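Local structure of carbon monoxide dehydrogenase (Thermococcus sp. AM4, 6T7J) at residues C525-L529 / Y566-S570. The protein catalyses the reversible oxidation of carbon monoxide to carbon dioxide, passing the electrons along iron-sulfur clusters, although this nickel-free form is probably inactive. Sequence-based numbering, arbitrary orientation.
Sequences CSRIL and YFVAS
The CA atoms of L529 and S570, 7.7 Å apart, are the closest pair across the two segments, where the beginning of helix 525-538 meets the C-terminal part of helix 558-569. At this spacing leucine has the right reach: its two methyls part, CD1 packing 3.6 Å from CE1 of Y566 and CD2 meeting the edge of the F567 ring, in the ring plane, 3.6 Å from CE1. CD2 also lies against the S570 hydroxyl. Replacing L529 by an alanine would probably open a gap beside both rings and leave the F567 edge and the CE1 side of Y566 without their methyl neighbours. The beta-branched I528 holds its CG2 methyl close to the backbone, 3.9 Å from CE1 of F567, and crosses that side chain at about a right angle. The long, flat tyrosine spans the interface: with CG between the backbone N and the carbonyl carbon (chi1 76°), Y566 carries its OH to within 3.3 Å of CB of C525, which lies near the ring plane. C525 is small enough to admit both this phenolic end and CZ of F567. Serine suits position 570 because its buried OG accepts a hydrogen bond from NE1 of W228 in helix 212-242. The same tryptophan touches L529, so the long helix covers this side of the contact. The helices follow strands 516-518 and 548-552 of one parallel six-stranded sheet, and their apolar packing belongs to its Rossmann-like alpha/beta domain, with the side chain of C525 about 8 Å from the broken iron-sulfur cluster at the active site.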
ATOM      1  N   CYS A 525      16.395  10.714  10.715  1.00 49.00           N
ATOM      2  CA  CYS A 525      16.760   9.524  11.474  1.00 44.55           C
ATOM      3  C   CYS A 525      17.804   8.709  10.728  1.00 48.37           C
ATOM      4  O   CYS A 525      18.573   7.970  11.355  1.00 42.30           O
ATOM      5  CB  CYS A 525      15.532   8.661  11.762  1.00 39.29           C
ATOM      6  SG  CYS A 525      14.270   9.441  12.772  1.00 57.14           S
ATOM      7  N   SER A 526      17.849   8.832   9.394  1.00 49.56           N
ATOM      8  CA  SER A 526      18.930   8.213   8.633  1.00 47.41           C
ATOM      9  C   SER A 526      20.290   8.634   9.178  1.00 40.79           C
ATOM     10  O   SER A 526      21.218   7.820   9.249  1.00 48.80           O
ATOM     11  CB  SER A 526      18.805   8.567   7.148  1.00 44.82           C
ATOM     12  OG  SER A 526      18.755   9.970   6.949  1.00 47.71           O
ATOM     13  N   ARG A 527      20.414   9.900   9.595  1.00 42.55           N
ATOM     14  CA  ARG A 527      21.644  10.370  10.230  1.00 51.98           C
ATOM     15  C   ARG A 527      22.037   9.467  11.390  1.00 50.43           C
ATOM     16  O   ARG A 527      23.195   9.049  11.506  1.00 49.38           O
ATOM     17  CB  ARG A 527      21.472  11.809  10.720  1.00 43.22           C
ATOM     18  CG  ARG A 527      21.228  12.837   9.634  1.00 44.88           C
ATOM     19  CD  ARG A 527      21.571  14.229  10.140  1.00 51.67           C
ATOM     20  NE  ARG A 527      20.802  15.273   9.472  1.00 54.58           N
ATOM     21  CZ  ARG A 527      21.190  15.889   8.360  1.00 50.29           C
ATOM     22  NH1 ARG A 527      22.343  15.564   7.789  1.00 48.63           N
ATOM     23  NH2 ARG A 527      20.424  16.827   7.820  1.00 48.59           N
ATOM     24  N   ILE A 528      21.073   9.157  12.262  1.00 45.90           N
ATOM     25  CA  ILE A 528      21.320   8.237  13.368  1.00 45.12           C
ATOM     26  C   ILE A 528      21.932   6.944  12.845  1.00 49.45           C
ATOM     27  O   ILE A 528      22.976   6.487  13.329  1.00 49.13           O
ATOM     28  CB  ILE A 528      20.019   7.979  14.150  1.00 44.48           C
ATOM     29  CG1 ILE A 528      19.692   9.177  15.046  1.00 45.59           C
ATOM     30  CG2 ILE A 528      20.123   6.707  14.971  1.00 48.31           C
ATOM     31  CD1 ILE A 528      18.336   9.095  15.714  1.00 46.32           C
ATOM     32  N   LEU A 529      21.317   6.367  11.806  1.00 45.33           N
ATOM     33  CA  LEU A 529      21.826   5.120  11.245  1.00 47.74           C
ATOM     34  C   LEU A 529      23.255   5.274  10.743  1.00 50.10           C
ATOM     35  O   LEU A 529      24.044   4.325  10.820  1.00 47.27           O
ATOM     36  CB  LEU A 529      20.918   4.638  10.114  1.00 52.28           C
ATOM     37  CG  LEU A 529      19.556   4.082  10.530  1.00 57.12           C
ATOM     38  CD1 LEU A 529      18.877   3.398   9.352  1.00 55.28           C
ATOM     39  CD2 LEU A 529      19.698   3.123  11.702  1.00 52.06           C
ATOM     40  N   TYR A 566      12.808  -0.296  11.054  1.00 44.31           N
ATOM     41  CA  TYR A 566      14.144  -0.324  10.468  1.00 43.31           C
ATOM     42  C   TYR A 566      15.227  -0.009  11.487  1.00 48.63           C
ATOM     43  O   TYR A 566      16.388  -0.376  11.271  1.00 44.06           O
ATOM     44  CB  TYR A 566      14.242   0.590   9.232  1.00 41.76           C
ATOM     45  CG  TYR A 566      14.328   2.103   9.400  1.00 42.07           C
ATOM     46  CD1 TYR A 566      15.384   2.708  10.073  1.00 45.35           C
ATOM     47  CD2 TYR A 566      13.386   2.928   8.800  1.00 41.77           C
ATOM     48  CE1 TYR A 566      15.465   4.085  10.191  1.00 44.18           C
ATOM     49  CE2 TYR A 566      13.461   4.304   8.910  1.00 41.91           C
ATOM     50  CZ  TYR A 566      14.501   4.876   9.604  1.00 42.93           C
ATOM     51  OH  TYR A 566      14.578   6.245   9.711  1.00 48.14           O
ATOM     52  N   PHE A 567      14.880   0.628  12.606  1.00 44.14           N
ATOM     53  CA  PHE A 567      15.812   0.671  13.724  1.00 44.20           C
ATOM     54  C   PHE A 567      16.062  -0.733  14.253  1.00 45.19           C
ATOM     55  O   PHE A 567      17.210  -1.186  14.325  1.00 44.32           O
ATOM     56  CB  PHE A 567      15.281   1.589  14.825  1.00 47.71           C
ATOM     57  CG  PHE A 567      15.657   3.034  14.639  1.00 51.88           C
ATOM     58  CD1 PHE A 567      16.724   3.383  13.828  1.00 49.44           C
ATOM     59  CD2 PHE A 567      14.943   4.039  15.268  1.00 54.18           C
ATOM     60  CE1 PHE A 567      17.074   4.706  13.650  1.00 49.44           C
ATOM     61  CE2 PHE A 567      15.289   5.367  15.092  1.00 55.02           C
ATOM     62  CZ  PHE A 567      16.356   5.700  14.283  1.00 51.74           C
ATOM     63  N   VAL A 568      14.989  -1.457  14.585  1.00 42.20           N
ATOM     64  CA  VAL A 568      15.129  -2.847  15.019  1.00 42.67           C
ATOM     65  C   VAL A 568      15.975  -3.630  14.021  1.00 44.78           C
ATOM     66  O   VAL A 568      16.971  -4.266  14.386  1.00 46.38           O
ATOM     67  CB  VAL A 568      13.746  -3.494  15.215  1.00 48.91           C
ATOM     68  CG1 VAL A 568      13.887  -4.996  15.403  1.00 46.60           C
ATOM     69  CG2 VAL A 568      13.030  -2.874  16.409  1.00 43.67           C
ATOM     70  N   ALA A 569      15.612  -3.557  12.737  1.00 46.59           N
ATOM     71  CA  ALA A 569      16.315  -4.311  11.704  1.00 45.48           C
ATOM     72  C   ALA A 569      17.770  -3.883  11.573  1.00 47.34           C
ATOM     73  O   ALA A 569      18.613  -4.684  11.154  1.00 45.59           O
ATOM     74  CB  ALA A 569      15.596  -4.153  10.364  1.00 45.75           C
ATOM     75  N   SER A 570      18.082  -2.632  11.907  1.00 48.76           N
ATOM     76  CA  SER A 570      19.466  -2.181  11.949  1.00 46.73           C
ATOM     77  C   SER A 570      20.202  -2.672  13.188  1.00 47.30           C
ATOM     78  O   SER A 570      21.404  -2.420  13.317  1.00 52.79           O
ATOM     79  CB  SER A 570      19.526  -0.654  11.882  1.00 46.57           C
ATOM     80  OG  SER A 570      18.785  -0.170  10.776  1.00 48.91           O
TER